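Local coordinates for Two-component response regulator yesN (PDB 3LSG), which probably binds specific DNA sequences as a transcription regulator, through the C-terminal AraC-type helix-turn-helix domain that makes up this chain, at residues 8-11 with 12-16; 22-25 with 26-29; 88-91 with 92-96. All coordinates share one frame; numbering follows the deposited sequence.

Interaction 1: 8-11 with 12-16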
loop_
_atom_site.group_PDB
_atom_site.type_symbol
_atom_site.label_atom_id
_atom_site.label_comp_id
_atom_site.label_asym_id
_atom_site.label_seq_id
_atom_site.Cartn_x
_atom_site.Cartn_y
_atom_site.Cartn_z
ATOM N N GLN A 8 15.945 -6.794 9.001
ATOM C CA GLN A 8 15.168 -8.033 9.004
ATOM C C GLN A 8 14.376 -8.212 10.281
ATOM O O GLN A 8 13.210 -8.595 10.245
ATOM C CB GLN A 8 16.081 -9.242 8.766
ATOM C CG GLN A 8 16.511 -9.377 7.316
ATOM C CD GLN A 8 17.624 -10.384 7.121
ATOM O OE1 GLN A 8 18.282 -10.790 8.075
ATOM N NE2 GLN A 8 17.850 -10.783 5.871
ATOM N N ASN A 9 15.010 -7.920 11.414
ATOM C CA ASN A 9 14.374 -8.100 12.714
ATOM C C ASN A 9 13.207 -7.151 12.927
ATOM O O ASN A 9 12.161 -7.541 13.432
ATOM C CB ASN A 9 15.389 -7.900 13.848
ATOM C CG ASN A 9 16.368 -9.046 13.963
ATOM O OD1 ASN A 9 16.349 -9.986 13.163
ATOM N ND2 ASN A 9 17.241 -8.974 14.964
ATOM N N ILE A 10 13.408 -5.890 12.572
ATOM C CA ILE A 10 12.354 -4.903 12.713
ATOM C C ILE A 10 11.149 -5.346 11.901
ATOM O O ILE A 10 10.014 -5.308 12.377
ATOM C CB ILE A 10 12.819 -3.510 12.218
ATOM C CG1 ILE A 10 13.966 -2.984 13.077
ATOM C CG2 ILE A 10 11.677 -2.500 12.255
ATOM C CD1 ILE A 10 14.539 -1.702 12.516
ATOM N N ILE A 11 11.392 -5.763 10.666
ATOM C CA ILE A 11 10.292 -6.182 9.812
ATOM C C ILE A 11 9.593 -7.438 10.360
ATOM O O ILE A 11 8.373 -7.542 10.314
ATOM C CB ILE A 11 10.756 -6.403 8.360
ATOM C CG1 ILE A 11 11.306 -5.092 7.788
ATOM C CG2 ILE A 11 9.603 -6.936 7.515
ATOM C CD1 ILE A 11 12.107 -5.257 6.510
ATOM N N GLU A 12 10.363 -8.370 10.911
ATOM C CA GLU A 12 9.773 -9.584 11.466
ATOM C C GLU A 12 8.840 -9.262 12.636
ATOM O O GLU A 12 7.785 -9.891 12.820
ATOM C CB GLU A 12 10.864 -10.557 11.901
ATOM C CG GLU A 12 10.343 -11.752 12.678
ATOM C CD GLU A 12 9.296 -12.555 11.915
ATOM O OE1 GLU A 12 9.366 -12.606 10.669
ATOM O OE2 GLU A 12 8.411 -13.152 12.566
ATOM N N GLU A 13 9.235 -8.266 13.417
ATOM C CA GLU A 13 8.484 -7.843 14.582
ATOM C C GLU A 13 7.279 -7.011 14.167
ATOM O O GLU A 13 6.253 -7.010 14.842
ATOM C CB GLU A 13 9.401 -7.019 15.494
ATOM C CG GLU A 13 9.042 -7.067 16.963
ATOM C CD GLU A 13 8.145 -5.922 17.378
ATOM O OE1 GLU A 13 8.546 -4.753 17.181
ATOM O OE2 GLU A 13 7.047 -6.190 17.912
ATOM N N SER A 14 7.392 -6.323 13.034
ATOM C CA SER A 14 6.438 -5.267 12.712
ATOM C C SER A 14 5.445 -5.569 11.602
ATOM O O SER A 14 4.465 -4.827 11.430
ATOM C CB SER A 14 7.185 -3.963 12.364
ATOM O OG SER A 14 8.062 -3.566 13.405
ATOM N N TYR A 15 5.675 -6.626 10.828
ATOM C CA TYR A 15 4.875 -6.803 9.607
ATOM C C TYR A 15 3.396 -7.049 9.884
ATOM O O TYR A 15 2.559 -6.798 9.025
ATOM C CB TYR A 15 5.458 -7.891 8.693
ATOM C CG TYR A 15 5.230 -9.306 9.181
ATOM C CD1 TYR A 15 4.120 -10.033 8.759
ATOM C CD2 TYR A 15 6.137 -9.926 10.037
ATOM C CE1 TYR A 15 3.906 -11.330 9.188
ATOM C CE2 TYR A 15 5.931 -11.232 10.477
ATOM C CZ TYR A 15 4.810 -11.923 10.048
ATOM O OH TYR A 15 4.590 -13.211 10.473
ATOM N N THR A 16 3.065 -7.513 11.084
ATOM C CA THR A 16 1.659 -7.744 11.436
ATOM C C THR A 16 0.939 -6.442 11.785
ATOM O O THR A 16 -0.272 -6.441 12.010
ATOM C CB THR A 16 1.501 -8.717 12.634
ATOM O OG1 THR A 16 2.140 -8.161 13.787
ATOM C CG2 THR A 16 2.115 -10.066 12.327
#

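Interaction 2: 22-25 with 26-29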
loop_
_atom_site.group_PDB
_atom_site.type_symbol
_atom_site.label_atom_id
_atom_site.label_comp_id
_atom_site.label_asym_id
_atom_site.label_seq_id
_atom_site.Cartn_x
_atom_site.Cartn_y
_atom_site.Cartn_z
ATOM N N LEU A 22 7.293 2.114 5.032
ATOM C CA LEU A 22 8.675 2.497 4.748
ATOM C C LEU A 22 9.116 3.616 5.684
ATOM O O LEU A 22 10.221 3.581 6.219
ATOM C CB LEU A 22 8.826 2.935 3.276
ATOM C CG LEU A 22 10.218 3.455 2.883
ATOM C CD1 LEU A 22 11.247 2.386 3.095
ATOM C CD2 LEU A 22 10.270 3.941 1.443
ATOM N N SER A 23 8.229 4.584 5.901
ATOM C CA SER A 23 8.511 5.738 6.762
ATOM C C SER A 23 8.723 5.384 8.244
ATOM O O SER A 23 9.556 5.983 8.932
ATOM C CB SER A 23 7.392 6.780 6.613
ATOM O OG SER A 23 7.430 7.358 5.315
ATOM N N VAL A 24 7.966 4.414 8.736
ATOM C CA VAL A 24 8.129 3.949 10.109
ATOM C C VAL A 24 9.493 3.268 10.240
ATOM O O VAL A 24 10.230 3.508 11.199
ATOM C CB VAL A 24 6.996 2.973 10.499
ATOM C CG1 VAL A 24 7.245 2.365 11.884
ATOM C CG2 VAL A 24 5.645 3.673 10.453
ATOM N N LEU A 25 9.838 2.423 9.269
ATOM C CA LEU A 25 11.155 1.787 9.270
ATOM C C LEU A 25 12.286 2.822 9.211
ATOM O O LEU A 25 13.249 2.769 9.976
ATOM C CB LEU A 25 11.292 0.808 8.102
ATOM C CG LEU A 25 12.620 0.051 8.007
ATOM C CD1 LEU A 25 12.956 -0.668 9.334
ATOM C CD2 LEU A 25 12.582 -0.958 6.878
ATOM N N SER A 26 12.170 3.773 8.303
ATOM C CA SER A 26 13.272 4.698 8.093
ATOM C C SER A 26 13.506 5.504 9.374
ATOM O O SER A 26 14.651 5.755 9.771
ATOM C CB SER A 26 13.003 5.586 6.863
ATOM O OG SER A 26 12.124 6.649 7.189
ATOM N N GLU A 27 12.417 5.863 10.043
ATOM C CA GLU A 27 12.483 6.619 11.298
ATOM C C GLU A 27 13.180 5.801 12.376
ATOM O O GLU A 27 13.966 6.325 13.165
ATOM C CB GLU A 27 11.072 7.015 11.748
ATOM C CG GLU A 27 10.896 7.226 13.256
ATOM C CD GLU A 27 10.445 5.954 14.008
ATOM O OE1 GLU A 27 9.669 5.113 13.452
ATOM O OE2 GLU A 27 10.864 5.808 15.179
ATOM N N LYS A 28 12.903 4.503 12.395
ATOM C CA LYS A 28 13.553 3.617 13.346
ATOM C C LYS A 28 15.047 3.535 13.077
ATOM O O LYS A 28 15.827 3.267 13.976
ATOM C CB LYS A 28 12.942 2.206 13.291
ATOM C CG LYS A 28 11.606 2.080 13.990
ATOM C CD LYS A 28 11.369 0.662 14.463
ATOM C CE LYS A 28 10.350 0.637 15.592
ATOM N NZ LYS A 28 10.299 -0.682 16.270
ATOM N N LEU A 29 15.445 3.735 11.829
ATOM C CA LEU A 29 16.854 3.591 11.467
ATOM C C LEU A 29 17.586 4.922 11.400
ATOM O O LEU A 29 18.770 4.958 11.063
ATOM C CB LEU A 29 16.991 2.854 10.127
ATOM C CG LEU A 29 16.458 1.420 10.085
ATOM C CD1 LEU A 29 16.300 0.945 8.656
ATOM C CD2 LEU A 29 17.386 0.498 10.859
HETATM O O HOH W 1 10.494 8.652 8.235
#

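Interaction 3: 88-91 with 92-96. With PO4 (phosphate ion), chain F.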
loop_
_atom_site.group_PDB
_atom_site.type_symbol
_atom_site.label_atom_id
_atom_site.label_comp_id
_atom_site.label_asym_id
_atom_site.label_seq_id
_atom_site.Cartn_x
_atom_site.Cartn_y
_atom_site.Cartn_z
ATOM N N THR A 88 -7.108 -9.339 -2.839
ATOM C CA THR A 88 -6.537 -8.936 -4.118
ATOM C C THR A 88 -5.013 -9.079 -4.156
ATOM O O THR A 88 -4.459 -9.466 -5.189
ATOM C CB THR A 88 -6.918 -7.497 -4.529
ATOM O OG1 THR A 88 -6.243 -6.559 -3.682
ATOM C CG2 THR A 88 -8.423 -7.288 -4.445
ATOM N N LYS A 89 -4.333 -8.766 -3.053
ATOM C CA LYS A 89 -2.877 -8.919 -3.025
ATOM C C LYS A 89 -2.512 -10.406 -3.052
ATOM O O LYS A 89 -1.598 -10.814 -3.761
ATOM C CB LYS A 89 -2.258 -8.235 -1.791
ATOM C CG LYS A 89 -2.243 -6.700 -1.840
ATOM C CD LYS A 89 -1.336 -6.204 -2.960
ATOM C CE LYS A 89 -1.044 -4.721 -2.843
ATOM N NZ LYS A 89 -0.358 -4.213 -4.070
ATOM N N PHE A 90 -3.232 -11.211 -2.264
ATOM C CA PHE A 90 -2.976 -12.637 -2.186
ATOM C C PHE A 90 -3.138 -13.262 -3.569
ATOM O O PHE A 90 -2.317 -14.078 -4.003
ATOM C CB PHE A 90 -3.951 -13.301 -1.204
ATOM C CG PHE A 90 -3.625 -14.740 -0.913
ATOM C CD1 PHE A 90 -2.922 -15.090 0.234
ATOM C CD2 PHE A 90 -4.017 -15.742 -1.785
ATOM C CE1 PHE A 90 -2.611 -16.431 0.506
ATOM C CE2 PHE A 90 -3.723 -17.076 -1.514
ATOM C CZ PHE A 90 -3.013 -17.420 -0.377
ATOM N N LYS A 91 -4.208 -12.885 -4.259
ATOM C CA LYS A 91 -4.476 -13.451 -5.567
ATOM C C LYS A 91 -3.403 -13.037 -6.578
ATOM O O LYS A 91 -3.055 -13.792 -7.467
ATOM C CB LYS A 91 -5.863 -13.057 -6.082
ATOM C CG LYS A 91 -6.169 -13.724 -7.429
ATOM C CD LYS A 91 -7.615 -13.579 -7.850
ATOM C CE LYS A 91 -7.838 -14.263 -9.191
ATOM N NZ LYS A 91 -9.170 -13.957 -9.764
ATOM N N LYS A 92 -2.883 -11.830 -6.454
ATOM C CA LYS A 92 -1.810 -11.419 -7.363
ATOM C C LYS A 92 -0.528 -12.170 -7.034
ATOM O O LYS A 92 0.249 -12.519 -7.930
ATOM C CB LYS A 92 -1.570 -9.911 -7.288
ATOM C CG LYS A 92 -2.632 -9.089 -8.006
ATOM C CD LYS A 92 -2.092 -7.705 -8.337
ATOM C CE LYS A 92 -3.204 -6.729 -8.674
ATOM N NZ LYS A 92 -3.958 -6.317 -7.460
ATOM N N TYR A 93 -0.315 -12.435 -5.747
ATOM C CA TYR A 93 0.911 -13.100 -5.308
ATOM C C TYR A 93 0.892 -14.615 -5.610
ATOM O O TYR A 93 1.861 -15.178 -6.150
ATOM C CB TYR A 93 1.160 -12.819 -3.813
ATOM C CG TYR A 93 2.550 -13.199 -3.326
ATOM C CD1 TYR A 93 3.598 -12.276 -3.346
ATOM C CD2 TYR A 93 2.811 -14.472 -2.863
ATOM C CE1 TYR A 93 4.872 -12.623 -2.899
ATOM C CE2 TYR A 93 4.068 -14.835 -2.423
ATOM C CZ TYR A 93 5.097 -13.908 -2.435
ATOM O OH TYR A 93 6.348 -14.284 -1.995
ATOM N N TYR A 94 -0.219 -15.271 -5.296
ATOM C CA TYR A 94 -0.293 -16.723 -5.463
ATOM C C TYR A 94 -1.097 -17.161 -6.694
ATOM O O TYR A 94 -1.196 -18.357 -6.986
ATOM C CB TYR A 94 -0.856 -17.359 -4.191
ATOM C CG TYR A 94 0.096 -17.307 -3.010
ATOM C CD1 TYR A 94 1.282 -18.060 -3.011
ATOM C CD2 TYR A 94 -0.184 -16.524 -1.892
ATOM C CE1 TYR A 94 2.152 -18.037 -1.927
ATOM C CE2 TYR A 94 0.687 -16.492 -0.800
ATOM C CZ TYR A 94 1.844 -17.248 -0.819
ATOM O OH TYR A 94 2.706 -17.206 0.257
ATOM N N GLN A 95 -1.665 -16.188 -7.408
ATOM C CA GLN A 95 -2.482 -16.446 -8.590
ATOM C C GLN A 95 -3.840 -17.123 -8.322
ATOM O O GLN A 95 -4.610 -17.342 -9.255
ATOM C CB GLN A 95 -1.667 -17.211 -9.644
ATOM C CG GLN A 95 -0.336 -16.481 -10.011
ATOM C CD GLN A 95 0.414 -17.158 -11.165
ATOM O OE1 GLN A 95 0.076 -18.274 -11.581
ATOM N NE2 GLN A 95 1.437 -16.481 -11.682
ATOM N N ILE A 96 -4.129 -17.455 -7.060
ATOM C CA ILE A 96 -5.472 -17.911 -6.667
ATOM C C ILE A 96 -5.899 -17.203 -5.367
ATOM O O ILE A 96 -5.078 -16.572 -4.719
ATOM C CB ILE A 96 -5.554 -19.445 -6.472
ATOM C CG1 ILE A 96 -4.606 -19.902 -5.358
ATOM C CG2 ILE A 96 -5.282 -20.202 -7.805
ATOM C CD1 ILE A 96 -4.586 -21.444 -5.161
HETATM P P PO4 F . 0.579 -1.015 -2.336
HETATM O O1 PO4 F . 1.906 -1.486 -1.810
HETATM O O2 PO4 F . 0.615 0.463 -2.624
HETATM O O3 PO4 F . 0.273 -1.765 -3.614
HETATM O O4 PO4 F . -0.487 -1.291 -1.306
#

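Interaction 1: 8-11 with 12-16
Residues 8-11 continue without a break into 12-16, in the C-terminal part of helix 2-14 and the chain just beyond it, and the backbone carries the first layer of the contact. Glu-12 N is hydrogen-bonded to Gln-8 O at 2.9 Å and Glu-13 N to Asn-9 O at 3.0 Å, the i to i+4 pattern of an alpha helix. Beyond these the pattern slackens: Ser-14 N makes only weak bonds, to the carbonyl oxygens of Ile-10 and Ile-11, while Tyr-15 N still reaches Ile-11 O at 2.9 Å.

Ser-14 makes up for its weak amide bond with its side chain. The hydroxyl, swung beside its own backbone N (chi1 -56°), bends back one turn and donates to Ile-10 O, with OG 2.8 Å from that oxygen. It approaches tilted from the carbonyl plane, and Ile-10 CG2 lies alongside, 3.9 Å from Ser-14 OG. Tyr-15 behaves differently. Its CG stands between the backbone N and the carbonyl carbon (chi1 74°), which sets the ring edge-on against the preceding turn; CD2 comes within 3.3 Å of Ile-11 O, near the ring plane. The aliphatic overlap is slight, with Ile-11 CG2 4.4 Å from Tyr-15 CB.

Ile-10 and Ile-11 pack on Phe-20, and Ile-11 and Tyr-15 also reach helix 48-66, the long connector between the two halves of an AraC-type domain. Glu-12, bent at chi2, forms a salt bridge through OE1 with Lys-55 of that connector.

Ile-10 O thus receives a hydroxyl bond as well as a weak amide bond, and Ile-11 O accepts the amide of Tyr-15 and, weakly, that of Ser-14. With two bonds to each oxygen, the polarity of both carbonyls is met within the turn.

Interaction 2: 22-25 with 26-29
Leu-25 turns CG anti to its backbone N (chi1 -179°), whereas Leu-29, one turn later, carries CG beside the backbone N (chi1 -62°). The two side chains therefore converge at an angle on one flank of helix 22-28, CD1 of Leu-25 lying 3.8 Å from CD1 of Leu-29. Leu-29 CG also leans over the preceding turn, 3.5 Å from Leu-25 O, the carbonyl that accepts a weak bond from Leu-29 N.

Another face is polar. The hydroxyl of Ser-26 faces back toward Ser-23, and a water bridges the two residues: it donates to Ser-23 O at 2.9 Å and lies 2.8 Å from Ser-26 OG. Ser-23 OG and Ser-26 OG are both hydrogen-bonded to Ser-33 OG, at the start of helix 33-44, and Ser-23 OG also to Glu-81 OE1 of the second subunit.

In an AraC-type domain this is the first helix-turn-helix, with 22-28 the supporting helix and 33-44 probably the recognition helix. Leu-22, Leu-25, Ser-26 and Leu-29 all touch Leu-36 of that second helix, and Leu-25 and Leu-29 also meet Ile-10.

Through the backbone, Ser-26 N is bound to Leu-22 O at 2.9 Å and Lys-28 N to Val-24 O at 3.1 Å, while the Lys-28 CG methylene rests 3.4 Å from Val-24 O.

Interaction 3: 88-91 with 92-96
Phe-90 offers one ring face to Tyr-94, whose CD2 lies 3.3 Å from Phe-90 CZ and is displaced toward the rim. The rings are inclined at 45°, neither stacked nor T-shaped, and Tyr-93 CD2 sits over the centre of one face of the Tyr-94 ring. At the Phe-90 edge, near its plane, Ile-96 O comes 3.2 Å from CD2. The same oxygen receives a CA-H...O contact from Lys-91 CA at 3.3 Å.

This carbonyl arrives there because helix 83-94 ends at Tyr-94 and Gln-95 takes a positive phi (69°), folding the chain back. Tyr-94 N keeps a short, fairly straight bond to Phe-90 O (2.7 Å), but Gln-95 N makes only a weak one to Lys-91 O. Tyr-101 adds an edge-to-face partner to Phe-90.

Lys-89 and Lys-91 flank Phe-90 in sequence, and Lys-92 follows. Lys-89 NZ grips phosphate O3 at 2.6 Å, an ion probably from the crystallisation liquor and also bound by Tyr-85 of both subunits and Lys-89 of the second. Helix 83-94 is probably the second recognition helix, and its lysine-rich surface is consistent with attraction to a DNA backbone.

How the interactions relate
Interactions 1 and 2 share one hydrophobic core: Ile-10 of 8-16 packs on Leu-25, Lys-28 and Leu-29 of 22-29, joining two helices consecutive in the chain. Interaction 3 stands apart, its centre about 22 Å from that of interaction 1 and about 27 Å from that of interaction 2, across the middle of the chain. The first two are partly buried; in interaction 1 a serine hydroxyl bonds a carbonyl directly, in interaction 2 a water links a serine hydroxyl to one. The third is a surface contact built on aromatic rings and lysines. Helix 48-66 is touched by all three, so the two halves meet the same connector with different chemistry.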